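Local coordinates for protein esterase (PDB 3H2G) that hydrolyses ester bonds while degrading the rice cell wall as a virulence factor of Xanthomonas oryzae, probably through an alpha/beta-hydrolase catalytic apparatus, at residues R45-Y51 / A63-I69; R92-K98 / D124-K130; L82-T88 / L172-G178; A3-L7 / I149-A154. All blocks are in the same frame, centred on the assembly; numbering follows the deposited sequence.

Interaction 1: residues R45-Y51 / A63-I69; sequences RVAEFTY and ASGVLLI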
loop_
_atom_site.group_PDB
_atom_site.type_symbol
_atom_site.label_atom_id
_atom_site.label_comp_id
_atom_site.label_asym_id
_atom_site.label_seq_id
_atom_site.Cartn_x
_atom_site.Cartn_y
_atom_site.Cartn_z
ATOM N N ARG A 45 11.642 -13.089 13.301
ATOM C CA ARG A 45 12.332 -12.003 13.986
ATOM C C ARG A 45 11.861 -10.683 13.393
ATOM O O ARG A 45 11.754 -10.548 12.172
ATOM C CB ARG A 45 13.846 -12.135 13.806
ATOM C CG ARG A 45 14.655 -11.174 14.665
ATOM C CD ARG A 45 16.146 -11.344 14.423
ATOM N NE ARG A 45 16.942 -10.665 15.441
ATOM C CZ ARG A 45 18.254 -10.471 15.356
ATOM N NH1 ARG A 45 18.922 -10.902 14.294
ATOM N NH2 ARG A 45 18.898 -9.846 16.335
ATOM N N VAL A 46 11.572 -9.716 14.260
ATOM C CA VAL A 46 11.115 -8.406 13.821
ATOM C C VAL A 46 12.223 -7.371 13.972
ATOM O O VAL A 46 12.778 -7.190 15.056
ATOM C CB VAL A 46 9.894 -7.932 14.637
ATOM C CG1 VAL A 46 9.410 -6.580 14.118
ATOM C CG2 VAL A 46 8.785 -8.966 14.552
ATOM N N ALA A 47 12.542 -6.698 12.873
ATOM C CA ALA A 47 13.573 -5.672 12.880
ATOM C C ALA A 47 13.033 -4.391 12.263
ATOM O O ALA A 47 12.059 -4.410 11.510
ATOM C CB ALA A 47 14.800 -6.150 12.105
ATOM N N GLU A 48 13.662 -3.275 12.610
ATOM C CA GLU A 48 13.276 -1.978 12.081
ATOM C C GLU A 48 14.553 -1.336 11.567
ATOM O O GLU A 48 15.655 -1.745 11.941
ATOM C CB GLU A 48 12.650 -1.111 13.178
ATOM C CG GLU A 48 13.589 -0.791 14.333
ATOM C CD GLU A 48 12.889 -0.083 15.474
ATOM O OE1 GLU A 48 13.568 0.249 16.468
ATOM O OE2 GLU A 48 11.663 0.139 15.383
ATOM N N PHE A 49 14.414 -0.339 10.704
ATOM C CA PHE A 49 15.589 0.320 10.163
ATOM C C PHE A 49 15.238 1.643 9.495
ATOM O O PHE A 49 14.075 1.903 9.180
ATOM C CB PHE A 49 16.295 -0.620 9.169
ATOM C CG PHE A 49 15.470 -0.964 7.953
ATOM C CD1 PHE A 49 15.549 -0.188 6.798
ATOM C CD2 PHE A 49 14.602 -2.054 7.968
ATOM C CE1 PHE A 49 14.771 -0.496 5.672
ATOM C CE2 PHE A 49 13.817 -2.370 6.848
ATOM C CZ PHE A 49 13.903 -1.590 5.702
ATOM N N THR A 50 16.246 2.492 9.315
ATOM C CA THR A 50 16.050 3.773 8.644
ATOM C C THR A 50 17.055 3.791 7.506
ATOM O O THR A 50 18.113 3.161 7.591
ATOM C CB THR A 50 16.294 4.972 9.585
ATOM O OG1 THR A 50 17.643 4.950 10.065
ATOM C CG2 THR A 50 15.332 4.914 10.765
ATOM N N TYR A 51 16.728 4.499 6.433
ATOM C CA TYR A 51 17.617 4.529 5.282
ATOM C C TYR A 51 17.515 5.803 4.465
ATOM O O TYR A 51 16.587 6.596 4.627
ATOM C CB TYR A 51 17.317 3.329 4.378
ATOM C CG TYR A 51 15.880 3.287 3.887
ATOM C CD1 TYR A 51 14.847 2.836 4.714
ATOM C CD2 TYR A 51 15.551 3.720 2.602
ATOM C CE1 TYR A 51 13.516 2.820 4.271
ATOM C CE2 TYR A 51 14.226 3.711 2.148
ATOM C CZ TYR A 51 13.216 3.259 2.987
ATOM O OH TYR A 51 11.911 3.243 2.539
ATOM N N ALA A 63 13.750 7.590 5.342
ATOM C CA ALA A 63 12.528 6.837 5.579
ATOM C C ALA A 63 12.841 5.684 6.517
ATOM O O ALA A 63 14.008 5.352 6.742
ATOM C CB ALA A 63 11.969 6.301 4.258
ATOM N N SER A 64 11.798 5.077 7.071
ATOM C CA SER A 64 11.976 3.951 7.972
ATOM C C SER A 64 11.302 2.731 7.355
ATOM O O SER A 64 10.589 2.844 6.356
ATOM C CB SER A 64 11.377 4.271 9.349
ATOM O OG SER A 64 10.003 4.617 9.261
ATOM N N GLY A 65 11.541 1.561 7.932
ATOM C CA GLY A 65 10.933 0.366 7.384
ATOM C C GLY A 65 10.902 -0.778 8.366
ATOM O O GLY A 65 11.481 -0.693 9.447
ATOM N N VAL A 66 10.209 -1.847 7.987
ATOM C CA VAL A 66 10.103 -3.031 8.822
ATOM C C VAL A 66 10.730 -4.194 8.060
ATOM O O VAL A 66 10.652 -4.261 6.835
ATOM C CB VAL A 66 8.617 -3.358 9.161
ATOM C CG1 VAL A 66 7.808 -3.551 7.881
ATOM C CG2 VAL A 66 8.543 -4.605 10.026
ATOM N N LEU A 67 11.374 -5.092 8.794
ATOM C CA LEU A 67 12.013 -6.258 8.195
ATOM C C LEU A 67 11.670 -7.476 9.037
ATOM O O LEU A 67 11.960 -7.507 10.231
ATOM C CB LEU A 67 13.536 -6.070 8.150
ATOM C CG LEU A 67 14.398 -7.299 7.823
ATOM C CD1 LEU A 67 14.069 -7.811 6.428
ATOM C CD2 LEU A 67 15.876 -6.922 7.917
ATOM N N LEU A 68 11.037 -8.465 8.414
ATOM C CA LEU A 68 10.667 -9.700 9.102
ATOM C C LEU A 68 11.572 -10.800 8.566
ATOM O O LEU A 68 11.620 -11.041 7.358
ATOM C CB LEU A 68 9.194 -10.035 8.840
ATOM C CG LEU A 68 8.198 -8.935 9.226
ATOM C CD1 LEU A 68 6.774 -9.390 8.920
ATOM C CD2 LEU A 68 8.344 -8.606 10.707
ATOM N N ILE A 69 12.298 -11.457 9.465
ATOM C CA ILE A 69 13.230 -12.510 9.073
ATOM C C ILE A 69 12.825 -13.872 9.615
ATOM O O ILE A 69 12.661 -14.043 10.825
ATOM C CB ILE A 69 14.656 -12.193 9.584
ATOM C CG1 ILE A 69 15.068 -10.789 9.138
ATOM C CG2 ILE A 69 15.643 -13.233 9.063
ATOM C CD1 ILE A 69 16.432 -10.356 9.659
#
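Phe49 lays its ring over Gly65 on the facing strand of a beta hairpin: the glycine CA sits above one face, toward the rim, 4.1 Å from the ring centroid in a CH-pi contact. At the ring edge, CE2 of Phe49 comes within 3.7 Å of the carbonyl O of Val66. Phe49 CG stands between its own backbone N and carbonyl carbon (chi1 64°), a torsion that swings the ring across to the neighbouring strand, where it can lie close over a residue that has no side chain. Tyr51 repeats the manoeuvre two residues on with the same kind of first torsion, its CZ pressing on Ala63 CB at 3.5 Å while Ser64 O lies at the ring edge.

Behind these side chains is an antiparallel ladder whose hydrogen-bonded pairs run from Arg45 with Ile69 to Tyr51 with Ala63. The bond from Arg45 N to Ile69 O is short and nearly straight (2.8 Å, 174°), whereas that from Phe49 N to Gly65 O stretches to 3.2 Å. On the face of Val46 and Leu68, those two side chains run side by side, Val46 CG2 being 3.9 Å from Leu68 CD2.

Polar ends find partners farther out: Glu48 in Lys98 and Asn11, Ser64 in Asp124, and the Tyr51 hydroxyl in Ser123. The hairpin lies within the mixed sheet, strand 7-16 bonded along residues 45-51 and strand 119-123 beside residues 63-69, while Tyr51 and Ile69 rest against helix 141-162.

Interaction 2: residues R92-K98 / D124-K130; sequences RAQEQAK and DYLGLGK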
loop_
_atom_site.group_PDB
_atom_site.type_symbol
_atom_site.label_atom_id
_atom_site.label_comp_id
_atom_site.label_asym_id
_atom_site.label_seq_id
_atom_site.Cartn_x
_atom_site.Cartn_y
_atom_site.Cartn_z
ATOM N N ARG A 92 1.036 10.320 11.180
ATOM C CA ARG A 92 2.410 10.594 10.770
ATOM C C ARG A 92 3.503 9.762 11.436
ATOM O O ARG A 92 4.391 9.251 10.759
ATOM C CB ARG A 92 2.724 12.082 10.970
ATOM C CG ARG A 92 4.209 12.421 10.853
ATOM C CD ARG A 92 4.471 13.914 10.953
ATOM N NE ARG A 92 4.214 14.600 9.690
ATOM C CZ ARG A 92 3.239 15.482 9.493
ATOM N NH1 ARG A 92 2.410 15.799 10.483
ATOM N NH2 ARG A 92 3.096 16.051 8.303
ATOM N N ALA A 93 3.432 9.616 12.755
ATOM C CA ALA A 93 4.462 8.888 13.502
ATOM C C ALA A 93 4.434 7.361 13.426
ATOM O O ALA A 93 5.390 6.703 13.834
ATOM C CB ALA A 93 4.419 9.323 14.967
ATOM N N GLN A 94 3.351 6.801 12.900
ATOM C CA GLN A 94 3.196 5.352 12.814
ATOM C C GLN A 94 4.327 4.594 12.120
ATOM O O GLN A 94 4.713 4.918 10.996
ATOM C CB GLN A 94 1.876 5.015 12.118
ATOM C CG GLN A 94 1.494 3.550 12.220
ATOM C CD GLN A 94 1.357 3.099 13.657
ATOM O OE1 GLN A 94 0.682 3.743 14.457
ATOM N NE2 GLN A 94 2.000 1.988 13.995
ATOM N N GLU A 95 4.843 3.579 12.806
ATOM C CA GLU A 95 5.906 2.720 12.281
ATOM C C GLU A 95 5.375 1.282 12.269
ATOM O O GLU A 95 4.958 0.764 13.307
ATOM C CB GLU A 95 7.142 2.784 13.178
ATOM C CG GLU A 95 7.826 4.139 13.240
ATOM C CD GLU A 95 8.842 4.211 14.365
ATOM O OE1 GLU A 95 9.627 3.252 14.526
ATOM O OE2 GLU A 95 8.859 5.228 15.087
ATOM N N GLN A 96 5.391 0.635 11.109
ATOM C CA GLN A 96 4.895 -0.738 11.013
ATOM C C GLN A 96 5.580 -1.704 11.979
ATOM O O GLN A 96 4.928 -2.558 12.581
ATOM C CB GLN A 96 5.076 -1.285 9.600
ATOM C CG GLN A 96 4.299 -0.567 8.525
ATOM C CD GLN A 96 4.626 -1.117 7.156
ATOM O OE1 GLN A 96 4.094 -2.148 6.742
ATOM N NE2 GLN A 96 5.529 -0.445 6.455
ATOM N N ALA A 97 6.897 -1.580 12.108
ATOM C CA ALA A 97 7.666 -2.463 12.979
ATOM C C ALA A 97 7.187 -2.411 14.426
ATOM O O ALA A 97 6.991 -3.447 15.061
ATOM C CB ALA A 97 9.148 -2.113 12.904
ATOM N N LYS A 98 6.995 -1.206 14.945
ATOM C CA LYS A 98 6.542 -1.060 16.320
ATOM C C LYS A 98 5.093 -1.503 16.495
ATOM O O LYS A 98 4.710 -1.977 17.566
ATOM C CB LYS A 98 6.733 0.386 16.785
ATOM C CG LYS A 98 8.201 0.725 17.024
ATOM C CD LYS A 98 8.390 2.096 17.647
ATOM C CE LYS A 98 9.840 2.304 18.071
ATOM N NZ LYS A 98 10.791 2.229 16.929
ATOM N N ASP A 124 7.851 2.536 5.447
ATOM C CA ASP A 124 6.744 3.240 6.075
ATOM C C ASP A 124 6.291 4.355 5.134
ATOM O O ASP A 124 5.254 4.977 5.354
ATOM C CB ASP A 124 7.158 3.817 7.432
ATOM C CG ASP A 124 7.257 2.749 8.506
ATOM O OD1 ASP A 124 6.331 1.914 8.591
ATOM O OD2 ASP A 124 8.247 2.745 9.266
ATOM N N TYR A 125 7.075 4.576 4.076
ATOM C CA TYR A 125 6.810 5.598 3.055
ATOM C C TYR A 125 7.352 6.967 3.457
ATOM O O TYR A 125 7.598 7.227 4.632
ATOM C CB TYR A 125 5.306 5.764 2.788
ATOM C CG TYR A 125 4.571 4.557 2.245
ATOM C CD1 TYR A 125 3.178 4.501 2.302
ATOM C CD2 TYR A 125 5.250 3.486 1.658
ATOM C CE1 TYR A 125 2.476 3.418 1.794
ATOM C CE2 TYR A 125 4.551 2.389 1.140
ATOM C CZ TYR A 125 3.163 2.367 1.213
ATOM O OH TYR A 125 2.451 1.301 0.705
ATOM N N LEU A 126 7.525 7.845 2.471
ATOM C CA LEU A 126 8.002 9.196 2.738
ATOM C C LEU A 126 6.981 9.927 3.607
ATOM O O LEU A 126 5.778 9.811 3.386
ATOM C CB LEU A 126 8.173 9.980 1.432
ATOM C CG LEU A 126 9.353 9.700 0.502
ATOM C CD1 LEU A 126 9.276 10.643 -0.692
ATOM C CD2 LEU A 126 10.663 9.911 1.243
ATOM N N GLY A 127 7.465 10.675 4.594
ATOM C CA GLY A 127 6.570 11.440 5.444
ATOM C C GLY A 127 5.902 10.701 6.588
ATOM O O GLY A 127 5.144 11.305 7.346
ATOM N N LEU A 128 6.172 9.407 6.718
ATOM C CA LEU A 128 5.579 8.610 7.788
ATOM C C LEU A 128 6.673 7.902 8.577
ATOM O O LEU A 128 7.817 7.836 8.133
ATOM C CB LEU A 128 4.608 7.581 7.203
ATOM C CG LEU A 128 3.454 8.169 6.384
ATOM C CD1 LEU A 128 2.686 7.046 5.703
ATOM C CD2 LEU A 128 2.539 8.992 7.291
ATOM N N GLY A 129 6.322 7.370 9.744
ATOM C CA GLY A 129 7.317 6.692 10.556
ATOM C C GLY A 129 8.428 7.654 10.938
ATOM O O GLY A 129 8.159 8.771 11.378
ATOM N N LYS A 130 9.679 7.239 10.755
ATOM C CA LYS A 130 10.818 8.088 11.101
ATOM C C LYS A 130 11.314 8.968 9.951
ATOM O O LYS A 130 12.355 9.615 10.066
ATOM C CB LYS A 130 11.977 7.226 11.603
ATOM C CG LYS A 130 11.701 6.475 12.893
ATOM C CD LYS A 130 12.928 5.667 13.298
ATOM C CE LYS A 130 12.710 4.910 14.594
ATOM N NZ LYS A 130 13.932 4.137 14.981
HETATM O O HOH W 1 5.167 13.981 7.046
HETATM O O HOH W 2 3.872 3.305 8.767
HETATM O O HOH W 3 8.646 0.397 10.765
HETATM O O HOH W 4 13.007 3.857 17.501
#
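Gln96 and Asp124 pass antiparallel to one another, the amide turned 65° from the carboxylate, where a loop runs into helix 96-102 with Glu95 as its N-cap residue. Asp124 OD1 takes two hydrogen bonds from Gln96, which arrive from opposite faces of the carboxylate. The backbone N of Gln96 comes in on the syn side, tilted somewhat out of the carboxylate plane, with an almost straight N-H...O (3.0 Å, 175°), while NE2 descends from above the plane at 3.3 Å. An acidic group receiving an N-H of the helix's first turn would probably be stabilised in its charged form. OD2 of the same carboxylate bonds to Ser64 in strand 60-71.

Glu95 and Lys130 cross obliquely, Glu95 OE1 lying 3.5 Å from Lys130 CE, but the salt bridge of Glu95 OE1 is made with Lys98 NZ at 2.9 Å. Lys98, which also pairs with Glu48, crosses Lys130 at about a right angle. Gly129 packs against Glu95, its CA 3.7 Å from Glu95 CG, just after the type II beta turn of residues 125-128. One water bridges the two lysine ammonium groups, accepting from Lys98 NZ at 2.8 Å and from Lys130 NZ at 2.7 Å.

Interaction 3: residues L82-T88 / L172-G178; sequences LGWGHPT and LSGYSQG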
loop_
_atom_site.group_PDB
_atom_site.type_symbol
_atom_site.label_atom_id
_atom_site.label_comp_id
_atom_site.label_asym_id
_atom_site.label_seq_id
_atom_site.Cartn_x
_atom_site.Cartn_y
_atom_site.Cartn_z
ATOM N N LEU A 82 10.336 -10.553 -0.159
ATOM C CA LEU A 82 9.053 -9.960 -0.522
ATOM C C LEU A 82 8.929 -8.510 -0.063
ATOM O O LEU A 82 8.965 -8.228 1.134
ATOM C CB LEU A 82 7.907 -10.780 0.085
ATOM C CG LEU A 82 6.486 -10.244 -0.122
ATOM C CD1 LEU A 82 6.137 -10.272 -1.598
ATOM C CD2 LEU A 82 5.500 -11.094 0.673
ATOM N N GLY A 83 8.795 -7.597 -1.024
ATOM C CA GLY A 83 8.636 -6.188 -0.702
ATOM C C GLY A 83 7.154 -5.963 -0.478
ATOM O O GLY A 83 6.330 -6.415 -1.277
ATOM N N TRP A 84 6.813 -5.260 0.597
ATOM C CA TRP A 84 5.418 -5.025 0.949
ATOM C C TRP A 84 4.994 -3.562 1.028
ATOM O O TRP A 84 5.725 -2.714 1.545
ATOM C CB TRP A 84 5.124 -5.706 2.296
ATOM C CG TRP A 84 3.764 -5.413 2.857
ATOM C CD1 TRP A 84 3.437 -4.457 3.785
ATOM C CD2 TRP A 84 2.540 -6.068 2.509
ATOM N NE1 TRP A 84 2.085 -4.482 4.033
ATOM C CE2 TRP A 84 1.511 -5.460 3.262
ATOM C CE3 TRP A 84 2.213 -7.112 1.632
ATOM C CZ2 TRP A 84 0.173 -5.863 3.164
ATOM C CZ3 TRP A 84 0.884 -7.512 1.534
ATOM C CH2 TRP A 84 -0.119 -6.887 2.298
ATOM N N GLY A 85 3.797 -3.281 0.520
ATOM C CA GLY A 85 3.254 -1.935 0.572
ATOM C C GLY A 85 2.106 -1.888 1.574
ATOM O O GLY A 85 1.124 -2.617 1.429
ATOM N N HIS A 86 2.217 -1.040 2.594
ATOM C CA HIS A 86 1.161 -0.943 3.602
ATOM C C HIS A 86 0.008 -0.052 3.140
ATOM O O HIS A 86 0.160 0.748 2.218
ATOM C CB HIS A 86 1.733 -0.435 4.940
ATOM C CG HIS A 86 2.048 1.030 4.967
ATOM N ND1 HIS A 86 3.329 1.515 5.129
ATOM C CD2 HIS A 86 1.240 2.116 4.930
ATOM C CE1 HIS A 86 3.294 2.834 5.195
ATOM N NE2 HIS A 86 2.039 3.225 5.077
ATOM N N PRO A 87 -1.169 -0.186 3.777
ATOM C CA PRO A 87 -2.353 0.608 3.430
ATOM C C PRO A 87 -2.298 2.057 3.916
ATOM O O PRO A 87 -1.346 2.470 4.575
ATOM C CB PRO A 87 -3.491 -0.179 4.076
ATOM C CG PRO A 87 -2.843 -0.722 5.318
ATOM C CD PRO A 87 -1.503 -1.213 4.782
ATOM N N THR A 88 -3.332 2.825 3.590
ATOM C CA THR A 88 -3.396 4.234 3.971
ATOM C C THR A 88 -3.101 4.457 5.448
ATOM O O THR A 88 -3.692 3.812 6.319
ATOM C CB THR A 88 -4.782 4.837 3.657
ATOM O OG1 THR A 88 -5.123 4.556 2.294
ATOM C CG2 THR A 88 -4.761 6.355 3.855
ATOM N N LEU A 172 6.706 -9.064 -4.854
ATOM C CA LEU A 172 6.059 -7.853 -4.378
ATOM C C LEU A 172 4.590 -8.093 -4.076
ATOM O O LEU A 172 3.934 -8.902 -4.727
ATOM C CB LEU A 172 6.149 -6.749 -5.438
ATOM C CG LEU A 172 7.523 -6.193 -5.803
ATOM C CD1 LEU A 172 7.409 -5.317 -7.046
ATOM C CD2 LEU A 172 8.077 -5.400 -4.624
ATOM N N SER A 173 4.084 -7.376 -3.081
ATOM C CA SER A 173 2.676 -7.444 -2.722
ATOM C C SER A 173 2.366 -6.213 -1.878
ATOM O O SER A 173 3.272 -5.477 -1.487
ATOM C CB SER A 173 2.359 -8.723 -1.943
ATOM O OG SER A 173 0.953 -8.887 -1.821
ATOM N N GLY A 174 1.086 -5.987 -1.616
ATOM C CA GLY A 174 0.674 -4.839 -0.831
ATOM C C GLY A 174 -0.839 -4.790 -0.823
ATOM O O GLY A 174 -1.485 -5.334 -1.720
ATOM N N TYR A 175 -1.402 -4.130 0.183
ATOM C CA TYR A 175 -2.848 -4.033 0.337
ATOM C C TYR A 175 -3.355 -2.592 0.338
ATOM O O TYR A 175 -2.775 -1.726 0.996
ATOM C CB TYR A 175 -3.254 -4.741 1.641
ATOM C CG TYR A 175 -4.545 -4.251 2.261
ATOM C CD1 TYR A 175 -5.777 -4.494 1.651
ATOM C CD2 TYR A 175 -4.531 -3.516 3.446
ATOM C CE1 TYR A 175 -6.963 -4.013 2.206
ATOM C CE2 TYR A 175 -5.710 -3.029 4.006
ATOM C CZ TYR A 175 -6.921 -3.280 3.379
ATOM O OH TYR A 175 -8.085 -2.785 3.920
ATOM N N SER A 176 -4.433 -2.355 -0.413
ATOM C CA SER A 176 -5.080 -1.043 -0.523
ATOM C C SER A 176 -4.151 -0.025 -1.189
ATOM O O SER A 176 -3.776 -0.198 -2.350
ATOM C CB SER A 176 -5.507 -0.559 0.869
ATOM O OG SER A 176 -6.500 0.453 0.773
ATOM N N GLN A 177 -3.791 1.049 -0.487
ATOM C CA GLN A 177 -2.860 2.003 -1.087
ATOM C C GLN A 177 -1.620 1.181 -1.416
ATOM O O GLN A 177 -0.930 1.439 -2.402
ATOM C CB GLN A 177 -2.450 3.112 -0.112
ATOM C CG GLN A 177 -1.338 3.998 -0.696
ATOM C CD GLN A 177 -0.647 4.900 0.317
ATOM O OE1 GLN A 177 0.311 5.605 -0.020
ATOM N NE2 GLN A 177 -1.121 4.884 1.552
ATOM N N GLY A 178 -1.358 0.183 -0.571
ATOM C CA GLY A 178 -0.207 -0.686 -0.754
ATOM C C GLY A 178 -0.260 -1.492 -2.035
ATOM O O GLY A 178 0.777 -1.932 -2.535
HETATM O O HOH W 5 -5.952 2.120 2.849
#
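Trp84 turns its CG directly opposite its own N (chi1 173°), which lays the indole along the neighbouring strand, where Gly174 CA stands over one face, 3.7 Å from the centroid of the six-membered ring. Tyr175 has a similar first torsion (155°) and points the same way as Trp84, its CB 3.9 Å from Trp84 CH2. Farther along, Pro87 crosses the tyrosine at about a right angle, Pro87 CB lying 3.6 Å from Tyr175 CD2.

The backbones are parallel, bonded from Ser173 N to Gly83 O and from Gly85 N to Ser173 O, both at 3.0 Å. A third bond, from Tyr175 N to Gly85 O, carries the pairing up to the sharp turn into helix 177-192. There Gly85 O also faces Gly178 CA at 3.2 Å, a close approach that glycine permits.

This turn fits the GxSxG nucleophile elbow of alpha/beta hydrolases: Ser176 has a positive phi (65°), and its OG is hydrogen-bonded to His377, consistent with a Ser-His-Asp triad completed by Asp336. A water joins Ser176 OG to Thr88 N, linking the loop after strand 79-85 to the probable nucleophile. Strands 79-85 and 169-175 adjoin in the middle of the sheet, flanked by strands 119-123 and 198-205, with helix 376-396 against Trp84 and Tyr175 and helix 108-114 against Leu82 and Trp84.

Interaction 4: residues A3-L7 / I149-A154; sequences ARGTL and IDAMRA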
loop_
_atom_site.group_PDB
_atom_site.type_symbol
_atom_site.label_atom_id
_atom_site.label_comp_id
_atom_site.label_asym_id
_atom_site.label_seq_id
_atom_site.Cartn_x
_atom_site.Cartn_y
_atom_site.Cartn_z
ATOM N N ALA A 3 24.081 7.599 -0.713
ATOM C CA ALA A 3 23.509 6.952 -1.889
ATOM C C ALA A 3 22.180 6.291 -1.540
ATOM O O ALA A 3 21.995 5.811 -0.421
ATOM C CB ALA A 3 24.477 5.912 -2.431
ATOM N N ARG A 4 21.259 6.267 -2.501
ATOM C CA ARG A 4 19.950 5.655 -2.290
ATOM C C ARG A 4 20.094 4.229 -1.767
ATOM O O ARG A 4 20.883 3.443 -2.295
ATOM C CB ARG A 4 19.151 5.632 -3.599
ATOM C CG ARG A 4 18.677 6.994 -4.083
ATOM C CD ARG A 4 17.799 6.859 -5.322
ATOM N NE ARG A 4 16.677 5.947 -5.102
ATOM C CZ ARG A 4 15.782 5.622 -6.030
ATOM N NH1 ARG A 4 15.873 6.137 -7.250
ATOM N NH2 ARG A 4 14.802 4.774 -5.745
ATOM N N GLY A 5 19.333 3.901 -0.728
ATOM C CA GLY A 5 19.393 2.566 -0.162
ATOM C C GLY A 5 20.365 2.410 0.994
ATOM O O GLY A 5 20.392 1.363 1.647
ATOM N N THR A 6 21.171 3.434 1.255
ATOM C CA THR A 6 22.134 3.370 2.352
ATOM C C THR A 6 21.430 3.127 3.686
ATOM O O THR A 6 20.456 3.806 4.016
ATOM C CB THR A 6 22.963 4.676 2.460
ATOM O OG1 THR A 6 23.785 4.821 1.295
ATOM C CG2 THR A 6 23.854 4.646 3.696
ATOM N N LEU A 7 21.924 2.152 4.446
ATOM C CA LEU A 7 21.352 1.823 5.752
ATOM C C LEU A 7 21.905 2.785 6.803
ATOM O O LEU A 7 23.109 2.796 7.070
ATOM C CB LEU A 7 21.710 0.385 6.139
ATOM C CG LEU A 7 21.187 -0.126 7.486
ATOM C CD1 LEU A 7 19.673 -0.297 7.422
ATOM C CD2 LEU A 7 21.852 -1.451 7.821
ATOM N N ILE A 149 11.690 0.478 -3.098
ATOM C CA ILE A 149 12.933 -0.015 -3.673
ATOM C C ILE A 149 14.115 0.237 -2.736
ATOM O O ILE A 149 14.924 -0.655 -2.489
ATOM C CB ILE A 149 13.190 0.652 -5.039
ATOM C CG1 ILE A 149 12.216 0.071 -6.072
ATOM C CG2 ILE A 149 14.638 0.459 -5.466
ATOM C CD1 ILE A 149 12.125 0.868 -7.368
ATOM N N ASP A 150 14.202 1.446 -2.197
ATOM C CA ASP A 150 15.300 1.789 -1.304
ATOM C C ASP A 150 15.216 1.078 0.045
ATOM O O ASP A 150 16.235 0.865 0.705
ATOM C CB ASP A 150 15.367 3.311 -1.150
ATOM C CG ASP A 150 15.833 3.993 -2.429
ATOM O OD1 ASP A 150 15.697 5.228 -2.556
ATOM O OD2 ASP A 150 16.346 3.277 -3.316
ATOM N N ALA A 151 14.007 0.698 0.451
ATOM C CA ALA A 151 13.828 -0.030 1.703
ATOM C C ALA A 151 14.396 -1.429 1.497
ATOM O O ALA A 151 15.036 -1.990 2.388
ATOM C CB ALA A 151 12.344 -0.116 2.064
ATOM N N MET A 152 14.157 -1.989 0.314
ATOM C CA MET A 152 14.655 -3.319 -0.009
ATOM C C MET A 152 16.179 -3.303 -0.111
ATOM O O MET A 152 16.848 -4.259 0.280
ATOM C CB MET A 152 14.035 -3.807 -1.322
ATOM C CG MET A 152 12.525 -3.965 -1.253
ATOM S SD MET A 152 11.832 -4.673 -2.770
ATOM C CE MET A 152 12.060 -6.358 -2.450
ATOM N N ARG A 153 16.727 -2.210 -0.634
ATOM C CA ARG A 153 18.174 -2.083 -0.753
ATOM C C ARG A 153 18.805 -2.056 0.639
ATOM O O ARG A 153 19.779 -2.763 0.902
ATOM C CB ARG A 153 18.533 -0.809 -1.518
ATOM C CG ARG A 153 18.234 -0.899 -3.005
ATOM C CD ARG A 153 18.401 0.444 -3.699
ATOM N NE ARG A 153 18.409 0.294 -5.151
ATOM C CZ ARG A 153 18.250 1.295 -6.011
ATOM N NH1 ARG A 153 18.060 2.533 -5.569
ATOM N NH2 ARG A 153 18.297 1.060 -7.314
ATOM N N ALA A 154 18.235 -1.251 1.531
ATOM C CA ALA A 154 18.747 -1.136 2.895
ATOM C C ALA A 154 18.561 -2.439 3.672
ATOM O O ALA A 154 19.446 -2.858 4.420
ATOM C CB ALA A 154 18.057 0.014 3.614
#
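Two arginines meet at one carboxylate: Arg4 and Arg153 both pair with Asp150, and Arg153 NH1 lies over a face of the Arg4 guanidinium, 3.7 Å from Arg4 NE. The like charges are probably offset by the aspartate between them. Arg4 NE gives the stronger bond, 2.8 Å to the syn lone pair of Asp150 OD1, whereas Arg4 NH2 reaches OD2 of Asp150 weakly at 3.2 Å. The carboxylate meets the guanidinium at its edge, yet the two planes are 73° apart, so this is no flat, coplanar fork. A bend at chi3 (55°) turns the Arg4 head back toward the helix. From within the helix, Arg153 NH1 adds a weak bond to Asp150 OD2, completing the salt-bridge network.

Next to it, the chain from Ala3 to Thr6 makes a type II beta turn, with Ala3 O accepting from both N and OG1 of Thr6. Gly5, at the turn's third position, lies against the helix, its CA 3.7 Å from Arg153 CB. Gly5 O approaches Ala154 CB at 3.3 Å, and Leu7 CD1 packs on the same methyl at 4.1 Å.

Arg153 also pairs with Glu196 and Asp150 OD1 bonds to Thr53, tying the network to its surroundings. The N-terminal turn thus joins helix 141-162 just before strand 7-16 begins, with Gly5 and Thr6 bonded to Ala52 of strand 43-54 and helix 177-192 lying against Ile149.

Interactions 2 and 4 both touch interaction 1, a hairpin in one mixed sheet. Interaction 2 adjoins it through the Ser64–Asp124 and Glu48–Lys98 pairs, their centres about 11 Å apart; interaction 4 lies equally far off, its helix packed on Tyr51. Interaction 3, in the middle of the same sheet and near the centre of the chain, does not touch interaction 1 but is about 14 Å from interaction 2 between centres, joined to it where Tyr125 bonds to His86. Along the chain, interactions 1 and 2 are nested within the loop closed by interaction 4, and interaction 2 also within that of interaction 3. The N-terminal strands thus continue the sheet that carries the probable nucleophile elbow.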